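Local coordinates for protein glycerol dehydratase (Clostridium butyricum, PDB 1R9D) that dehydrates glycerol without vitamin B12, probably by the radical chemistry of the glycyl radical enzymes, at residues M717-S720 with S721-S725; N685-S688 with K689-H692; A404-D408 with E409-P413; D353-N356 with K357-M361. All blocks are in the same frame, centred on the assembly; numbering follows the deposited sequence.

Contact 1 of 4, residues M717-S720 with S721-S725; sequences MNLS and SLIRS
Helix 712-728 brings Leu719 and Ile723 together one turn apart. Leu719 CG lies 3.9 Å from Ile723 CD1, and the two side chains are slanted against each other. Ile723 holds CG1 beside its own backbone N (chi1 -65°). This turns the arm back along the helix, where CG1 sits 3.3 Å from Leu719 O and CD1 reaches the leucine. Leu719 meets Leu722 more loosely, with 4.5 Å between Leu719 CD1 and Leu722 CD2.

The backbone that carries these side chains is regular alpha-helix. Ser721 N bonds to Met717 O at 2.9 Å, and Leu722 N does the same with Asn718 O. Ile723 N donates a hydrogen bond to Leu719 O at 3.0 Å. Arg724 N bonds to Ser720 O, and this bond is close to straight (169°).

The helix is the crossover of a beta-alpha-beta unit between strands 702-705 and 733-738. Leu719, Leu722 and Ile723 all face the sheet and touch Phe736 of the second strand. Leu719 also packs on Ala393 and Thr396 of helix 386-397, while Leu722 meets Thr681 and Cys684 of helix 680-687.

Ser720 and Arg724 also meet one turn apart, by packing. The arginine chain runs extended from CG to NE, and Ser720 OG lies over one face of its guanidinium, displaced toward the rim. Ser720 OG is 3.7 Å from Arg724 NH1. The charge of the arginine is met elsewhere: NH2 makes a salt bridge to Asp386, at the start of helix 386-397.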
# COMPACT_ATOMS: atom_id res chain seq x y z
N MET A 717 50.90 -27.21 1.06
CA MET A 717 51.26 -26.90 -0.32
C MET A 717 50.30 -27.58 -1.28
O MET A 717 49.89 -26.99 -2.29
CB MET A 717 52.69 -27.37 -0.62
CG MET A 717 53.76 -26.69 0.21
SD MET A 717 54.10 -25.00 -0.33
CE MET A 717 55.64 -25.26 -1.25
N ASN A 718 49.95 -28.83 -0.98
CA ASN A 718 49.04 -29.58 -1.83
C ASN A 718 47.63 -29.00 -1.83
O ASN A 718 46.99 -28.93 -2.88
CB ASN A 718 48.99 -31.05 -1.40
CG ASN A 718 50.25 -31.80 -1.80
OD1 ASN A 718 50.90 -31.46 -2.79
ND2 ASN A 718 50.59 -32.84 -1.04
N LEU A 719 47.13 -28.60 -0.66
CA LEU A 719 45.79 -28.01 -0.59
C LEU A 719 45.80 -26.71 -1.39
O LEU A 719 44.86 -26.41 -2.13
CB LEU A 719 45.39 -27.70 0.85
CG LEU A 719 43.96 -27.15 0.97
CD1 LEU A 719 42.97 -28.28 0.77
CD2 LEU A 719 43.75 -26.50 2.33
N SER A 720 46.86 -25.93 -1.22
CA SER A 720 47.01 -24.66 -1.92
C SER A 720 46.99 -24.88 -3.44
O SER A 720 46.35 -24.13 -4.18
CB SER A 720 48.32 -23.99 -1.51
OG SER A 720 48.64 -22.93 -2.39
N SER A 721 47.70 -25.90 -3.90
CA SER A 721 47.74 -26.20 -5.33
C SER A 721 46.37 -26.68 -5.84
O SER A 721 45.96 -26.35 -6.95
CB SER A 721 48.80 -27.27 -5.60
OG SER A 721 48.88 -27.55 -6.99
N LEU A 722 45.69 -27.47 -5.02
CA LEU A 722 44.37 -27.99 -5.38
C LEU A 722 43.39 -26.84 -5.58
O LEU A 722 42.65 -26.81 -6.57
CB LEU A 722 43.85 -28.90 -4.26
CG LEU A 722 42.52 -29.61 -4.49
CD1 LEU A 722 42.71 -30.76 -5.47
CD2 LEU A 722 41.99 -30.14 -3.17
N ILE A 723 43.40 -25.89 -4.66
CA ILE A 723 42.51 -24.74 -4.74
C ILE A 723 42.81 -23.88 -5.96
O ILE A 723 41.91 -23.53 -6.72
CB ILE A 723 42.60 -23.88 -3.45
CG1 ILE A 723 42.09 -24.68 -2.25
CG2 ILE A 723 41.81 -22.58 -3.63
CD1 ILE A 723 42.41 -24.06 -0.89
N ARG A 724 44.08 -23.53 -6.15
CA ARG A 724 44.45 -22.70 -7.29
C ARG A 724 44.09 -23.32 -8.63
O ARG A 724 43.66 -22.62 -9.55
CB ARG A 724 45.94 -22.38 -7.24
CG ARG A 724 46.28 -21.33 -6.20
CD ARG A 724 47.78 -21.16 -6.05
NE ARG A 724 48.12 -20.00 -5.22
CZ ARG A 724 49.32 -19.80 -4.69
NH1 ARG A 724 50.28 -20.69 -4.89
NH2 ARG A 724 49.55 -18.72 -3.95
N SER A 725 44.24 -24.63 -8.76
CA SER A 725 43.92 -25.30 -10.02
C SER A 725 42.42 -25.24 -10.30
O SER A 725 42.00 -25.04 -11.44
CB SER A 725 44.38 -26.76 -9.99
OG SER A 725 43.98 -27.42 -11.19

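Contact 2 of 4, residues N685-S688 with K689-H692; sequences NSVS and KLDH
Val687 O takes two hydrogen bonds from the segment that follows it. His692 NE2 donates to Val687 O at 2.9 Å, and the oxygen lies close to the plane of the imidazole, at its edge. Leu690 N donates at 3.2 Å, closing the type I beta turn from Val687 to Leu690. The two donors approach from opposite faces of the carbonyl plane. One residue earlier, Lys689 N bonds to Ser686 O at 3.1 Å. Ser688 OG donates back to Asn685 O at 2.7 Å; chi1 of 72° sets OG between the backbone N and the carbonyl carbon, within bonding distance of the Asn685 carbonyl.

Apolar contact is slighter: Val687 CG1 is 4.3 Å from Leu690 CD1. Val687 CG1 also lies by the NE2 corner of the imidazole, the two side chains crossing at about a right angle. The Lys689 methylenes run past the Asn685 carbonyl oxygen, with CG 3.4 Å from Asn685 O.

The charged contacts lie beyond the segments. Lys689 NZ makes salt bridges to Asp605, Asp607 and Asp610, and Ser686 OG bonds to Asp610 as well.

Since NE2 donates to Val687 O, it must carry a proton. ND1 is bonded to Thr699 OG1, and the buried imidazole is gripped at both nitrogens, which fixes its rotation.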
# COMPACT_ATOMS: atom_id res chain seq x y z
N ASN A 685 38.24 -30.95 -11.51
CA ASN A 685 38.16 -30.75 -12.95
C ASN A 685 36.73 -30.91 -13.44
O ASN A 685 36.26 -30.13 -14.28
CB ASN A 685 39.09 -31.73 -13.69
CG ASN A 685 40.56 -31.42 -13.49
OD1 ASN A 685 40.92 -30.33 -13.03
ND2 ASN A 685 41.43 -32.36 -13.85
N SER A 686 36.02 -31.91 -12.92
CA SER A 686 34.63 -32.14 -13.30
C SER A 686 33.73 -30.97 -12.91
O SER A 686 32.94 -30.49 -13.71
CB SER A 686 34.07 -33.40 -12.65
OG SER A 686 34.54 -34.57 -13.29
N VAL A 687 33.83 -30.55 -11.66
CA VAL A 687 32.99 -29.46 -11.18
C VAL A 687 33.26 -28.15 -11.93
O VAL A 687 32.34 -27.35 -12.16
CB VAL A 687 33.18 -29.24 -9.66
CG1 VAL A 687 32.33 -28.08 -9.17
CG2 VAL A 687 32.80 -30.52 -8.93
N SER A 688 34.51 -27.94 -12.32
CA SER A 688 34.87 -26.71 -13.03
C SER A 688 34.22 -26.60 -14.41
O SER A 688 34.18 -25.51 -14.99
CB SER A 688 36.39 -26.59 -13.15
OG SER A 688 36.92 -27.51 -14.09
N LYS A 689 33.69 -27.70 -14.93
CA LYS A 689 33.06 -27.67 -16.25
C LYS A 689 31.66 -27.05 -16.26
O LYS A 689 31.15 -26.69 -17.32
CB LYS A 689 33.00 -29.09 -16.83
CG LYS A 689 34.38 -29.69 -17.10
CD LYS A 689 34.27 -31.18 -17.38
CE LYS A 689 35.65 -31.81 -17.54
NZ LYS A 689 35.55 -33.29 -17.65
N LEU A 690 31.05 -26.93 -15.08
CA LEU A 690 29.73 -26.32 -14.98
C LEU A 690 29.86 -24.82 -15.26
O LEU A 690 30.97 -24.28 -15.21
CB LEU A 690 29.16 -26.52 -13.58
CG LEU A 690 29.14 -27.94 -13.02
CD1 LEU A 690 28.72 -27.90 -11.54
CD2 LEU A 690 28.19 -28.81 -13.84
N ASP A 691 28.75 -24.16 -15.57
CA ASP A 691 28.77 -22.72 -15.82
C ASP A 691 28.60 -21.98 -14.49
O ASP A 691 27.48 -21.76 -14.03
CB ASP A 691 27.63 -22.33 -16.77
CG ASP A 691 27.68 -20.86 -17.18
OD1 ASP A 691 28.35 -20.07 -16.48
OD2 ASP A 691 27.05 -20.50 -18.20
N HIS A 692 29.72 -21.62 -13.87
CA HIS A 692 29.70 -20.92 -12.59
C HIS A 692 29.46 -19.41 -12.73
O HIS A 692 29.30 -18.71 -11.73
CB HIS A 692 31.02 -21.15 -11.85
CG HIS A 692 31.23 -22.58 -11.43
ND1 HIS A 692 30.77 -23.08 -10.23
CD2 HIS A 692 31.86 -23.60 -12.05
CE1 HIS A 692 31.10 -24.35 -10.12
NE2 HIS A 692 31.77 -24.70 -11.21

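Contact 3 of 4, residues A404-D408 with E409-P413; sequences AYYND and EVIIP
Asn407 meets Glu409 and Val410 where strand 404-407 turns into helix 408-417, and it is the N-cap residue of that helix. The strand belongs to a mixed sheet, between strands 375-380 and 733-738, and probably forms part of the barrel of the pyruvate formate lyase-like fold.

Asn407 CG is anti to the backbone N (chi1 -171°), which swings the amide forward over the helix start. OD1 accepts a weak capping bond from Glu409 N at 3.1 Å. ND2 lies 3.3 Å from Val410 CG2, the two side chains crossing at about a right angle; ND2 is hydrogen-bonded to Gly731 O. Asn407 O takes two further bonds: Ile411 N comes in nearly along the C=O axis at 3.0 Å, and Val410 N from above the carbonyl plane.

Asp408 begins the helix. Its OD2 is held by a salt bridge to Arg379 and a bond from Gln347, and OD1 by Tyr428 OH. These partners fix the buried carboxylate and probably favour its charged form. Asp408 CB touches Ile412 CD1 at 4.0 Å.

Ile411 turns back to the strand. Its CD1 lies 3.9 Å from Tyr406 CB, at the edge of the tyrosine ring. Asp408 O accepts from Ile412 N at 3.0 Å, and Pro413 CD, on a residue with no N-H to offer, comes within 3.7 Å of the same oxygen.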
# COMPACT_ATOMS: atom_id res chain seq x y z
N ALA A 404 35.99 -20.88 4.09
CA ALA A 404 35.42 -21.17 2.78
C ALA A 404 36.27 -20.32 1.84
O ALA A 404 36.64 -19.21 2.20
CB ALA A 404 33.96 -20.74 2.73
N TYR A 405 36.59 -20.85 0.65
CA TYR A 405 37.41 -20.12 -0.32
C TYR A 405 36.56 -19.64 -1.49
O TYR A 405 35.74 -20.40 -2.00
CB TYR A 405 38.53 -21.02 -0.87
CG TYR A 405 39.51 -21.52 0.18
CD1 TYR A 405 39.17 -22.57 1.03
CD2 TYR A 405 40.76 -20.93 0.34
CE1 TYR A 405 40.06 -23.02 2.02
CE2 TYR A 405 41.65 -21.37 1.32
CZ TYR A 405 41.29 -22.41 2.15
OH TYR A 405 42.17 -22.85 3.12
N TYR A 406 36.76 -18.39 -1.90
CA TYR A 406 36.00 -17.80 -3.00
C TYR A 406 36.91 -17.24 -4.08
O TYR A 406 37.92 -16.60 -3.79
CB TYR A 406 35.07 -16.70 -2.47
CG TYR A 406 34.06 -17.24 -1.51
CD1 TYR A 406 34.36 -17.36 -0.15
CD2 TYR A 406 32.83 -17.70 -1.95
CE1 TYR A 406 33.45 -17.94 0.74
CE2 TYR A 406 31.91 -18.28 -1.08
CZ TYR A 406 32.23 -18.39 0.26
OH TYR A 406 31.34 -18.97 1.13
N ASN A 407 36.52 -17.47 -5.33
CA ASN A 407 37.31 -17.07 -6.49
C ASN A 407 36.98 -15.71 -7.12
O ASN A 407 35.99 -15.58 -7.84
CB ASN A 407 37.19 -18.18 -7.55
CG ASN A 407 38.13 -17.99 -8.72
OD1 ASN A 407 39.04 -17.17 -8.67
ND2 ASN A 407 37.91 -18.77 -9.78
N ASP A 408 37.82 -14.72 -6.85
CA ASP A 408 37.66 -13.37 -7.40
C ASP A 408 37.59 -13.39 -8.93
O ASP A 408 36.84 -12.63 -9.55
CB ASP A 408 38.86 -12.50 -7.03
CG ASP A 408 38.75 -11.87 -5.66
OD1 ASP A 408 37.97 -12.35 -4.81
OD2 ASP A 408 39.47 -10.87 -5.44
N GLU A 409 38.41 -14.25 -9.53
CA GLU A 409 38.51 -14.34 -10.98
C GLU A 409 37.21 -14.69 -11.70
O GLU A 409 37.03 -14.34 -12.86
CB GLU A 409 39.63 -15.32 -11.36
CG GLU A 409 41.00 -14.98 -10.74
CD GLU A 409 41.57 -13.65 -11.20
OE1 GLU A 409 41.41 -13.31 -12.40
OE2 GLU A 409 42.19 -12.93 -10.38
N VAL A 410 36.32 -15.40 -11.02
CA VAL A 410 35.02 -15.76 -11.60
C VAL A 410 33.94 -14.81 -11.08
O VAL A 410 33.12 -14.29 -11.84
CB VAL A 410 34.60 -17.21 -11.24
CG1 VAL A 410 33.13 -17.44 -11.60
CG2 VAL A 410 35.47 -18.20 -11.98
N ILE A 411 33.96 -14.57 -9.77
CA ILE A 411 32.95 -13.73 -9.14
C ILE A 411 32.87 -12.29 -9.64
O ILE A 411 31.77 -11.78 -9.89
CB ILE A 411 33.12 -13.75 -7.61
CG1 ILE A 411 32.83 -15.17 -7.10
CG2 ILE A 411 32.17 -12.74 -6.96
CD1 ILE A 411 33.12 -15.37 -5.62
N ILE A 412 34.01 -11.62 -9.78
CA ILE A 412 34.01 -10.24 -10.24
C ILE A 412 33.36 -10.11 -11.63
O ILE A 412 32.43 -9.31 -11.80
CB ILE A 412 35.45 -9.66 -10.22
CG1 ILE A 412 35.92 -9.56 -8.76
CG2 ILE A 412 35.48 -8.28 -10.87
CD1 ILE A 412 37.36 -9.10 -8.58
N PRO A 413 33.81 -10.90 -12.62
CA PRO A 413 33.21 -10.82 -13.96
C PRO A 413 31.71 -11.14 -13.93
O PRO A 413 30.90 -10.48 -14.59
CB PRO A 413 34.00 -11.86 -14.76
CG PRO A 413 35.33 -11.85 -14.10
CD PRO A 413 34.99 -11.78 -12.63

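Contact 4 of 4, residues D353-N356 with K357-M361; sequences DATN and KVSYM
Asn356 and Ser359 bond to each other in both directions at the start of helix 357-369. From Asn356 CB the side chain turns with chi1 at 63°, which sets CG between the backbone N and the carbonyl carbon and brings the amide in over the first helical N-H groups. CG comes 3.7 Å from Ser359 OG. At the tip, OD1 accepts from Ser359 N at 3.0 Å. It also takes a weak, strongly bent bond from Val358 N at 2.9 Å. ND2 points to another partner, Asp289 O.

The return bond runs from Asn356 N to Ser359 OG at 2.9 Å and is nearly straight (165°). Ser359 OG is bonded to Asp289 OD2 too, so Asp289 holds both side chains of the pair.

Thr355 adds an apolar touch, with CG2 3.7 Å from Tyr360 CE1. Its own turn is set by Asp353, whose OD2 accepts from Thr355 OG1 at 2.6 Å and from Thr355 N. The chain thus passes from an Asx turn at Asp353 into the classic start of an alpha-helix, an N-cap with a reciprocal capping box between Asn356 and Ser359.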
# COMPACT_ATOMS: atom_id res chain seq x y z
N ASP A 353 46.08 -5.87 -4.14
CA ASP A 353 45.82 -6.72 -2.99
C ASP A 353 45.44 -5.90 -1.77
O ASP A 353 45.99 -4.83 -1.54
CB ASP A 353 47.03 -7.58 -2.65
CG ASP A 353 46.69 -8.70 -1.70
OD1 ASP A 353 45.90 -9.59 -2.09
OD2 ASP A 353 47.18 -8.68 -0.55
N ALA A 354 44.51 -6.42 -0.97
CA ALA A 354 44.04 -5.71 0.21
C ALA A 354 44.27 -6.43 1.54
O ALA A 354 43.63 -6.09 2.54
CB ALA A 354 42.55 -5.38 0.06
N THR A 355 45.16 -7.41 1.56
CA THR A 355 45.45 -8.14 2.79
C THR A 355 46.01 -7.18 3.84
O THR A 355 46.83 -6.32 3.52
CB THR A 355 46.51 -9.24 2.57
OG1 THR A 355 46.16 -10.04 1.43
CG2 THR A 355 46.59 -10.15 3.79
N ASN A 356 45.57 -7.32 5.09
CA ASN A 356 46.08 -6.47 6.16
C ASN A 356 46.15 -7.22 7.49
O ASN A 356 45.77 -8.39 7.58
CB ASN A 356 45.26 -5.17 6.31
CG ASN A 356 43.81 -5.41 6.69
OD1 ASN A 356 43.51 -6.15 7.64
ND2 ASN A 356 42.89 -4.77 5.98
N LYS A 357 46.64 -6.54 8.53
CA LYS A 357 46.78 -7.15 9.84
C LYS A 357 45.51 -7.80 10.38
O LYS A 357 45.55 -8.90 10.93
CB LYS A 357 47.29 -6.11 10.85
CG LYS A 357 47.57 -6.67 12.23
CD LYS A 357 48.74 -7.64 12.22
CE LYS A 357 49.08 -8.13 13.62
NZ LYS A 357 50.26 -9.04 13.62
N VAL A 358 44.37 -7.12 10.22
CA VAL A 358 43.10 -7.64 10.69
C VAL A 358 42.72 -8.90 9.92
O VAL A 358 42.04 -9.78 10.45
CB VAL A 358 41.96 -6.60 10.56
CG1 VAL A 358 40.64 -7.19 11.03
CG2 VAL A 358 42.30 -5.37 11.39
N SER A 359 43.15 -8.99 8.66
CA SER A 359 42.86 -10.17 7.85
C SER A 359 43.38 -11.39 8.61
O SER A 359 42.68 -12.39 8.76
CB SER A 359 43.57 -10.11 6.50
OG SER A 359 43.26 -8.93 5.77
N TYR A 360 44.62 -11.30 9.08
CA TYR A 360 45.24 -12.40 9.80
C TYR A 360 44.67 -12.60 11.20
O TYR A 360 44.63 -13.73 11.70
CB TYR A 360 46.76 -12.18 9.87
CG TYR A 360 47.46 -12.39 8.55
CD1 TYR A 360 47.94 -11.31 7.81
CD2 TYR A 360 47.61 -13.67 8.01
CE1 TYR A 360 48.56 -11.51 6.56
CE2 TYR A 360 48.22 -13.88 6.78
CZ TYR A 360 48.69 -12.80 6.06
OH TYR A 360 49.30 -13.01 4.84
N MET A 361 44.23 -11.52 11.84
CA MET A 361 43.66 -11.66 13.17
C MET A 361 42.33 -12.39 13.11
O MET A 361 41.92 -13.04 14.07
CB MET A 361 43.48 -10.28 13.82
CG MET A 361 44.79 -9.59 14.14
SD MET A 361 44.56 -8.10 15.13
CE MET A 361 44.28 -6.91 13.87

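Contacts 1, 2 and 3 lie close together, with centres 14 to 17 Å apart. Contact 3 touches both of the others. Ile723 CD1 of contact 1 packs 3.6 Å from Tyr405 CE2 of contact 3, so the crossover helix lies against strand 404-407. His692 O of contact 2 lies 4.0 Å from Val410 CG1 of contact 3. Contacts 1 and 2 do not touch; their nearest atoms are about 5 Å apart. Contact 4 touches none of the others, with its nearest atoms about 7 Å from contact 3 and about 21 Å from contact 2. The bound glycerol is about 9 Å from the side chain of Tyr406 in contact 3, too far for direct contact.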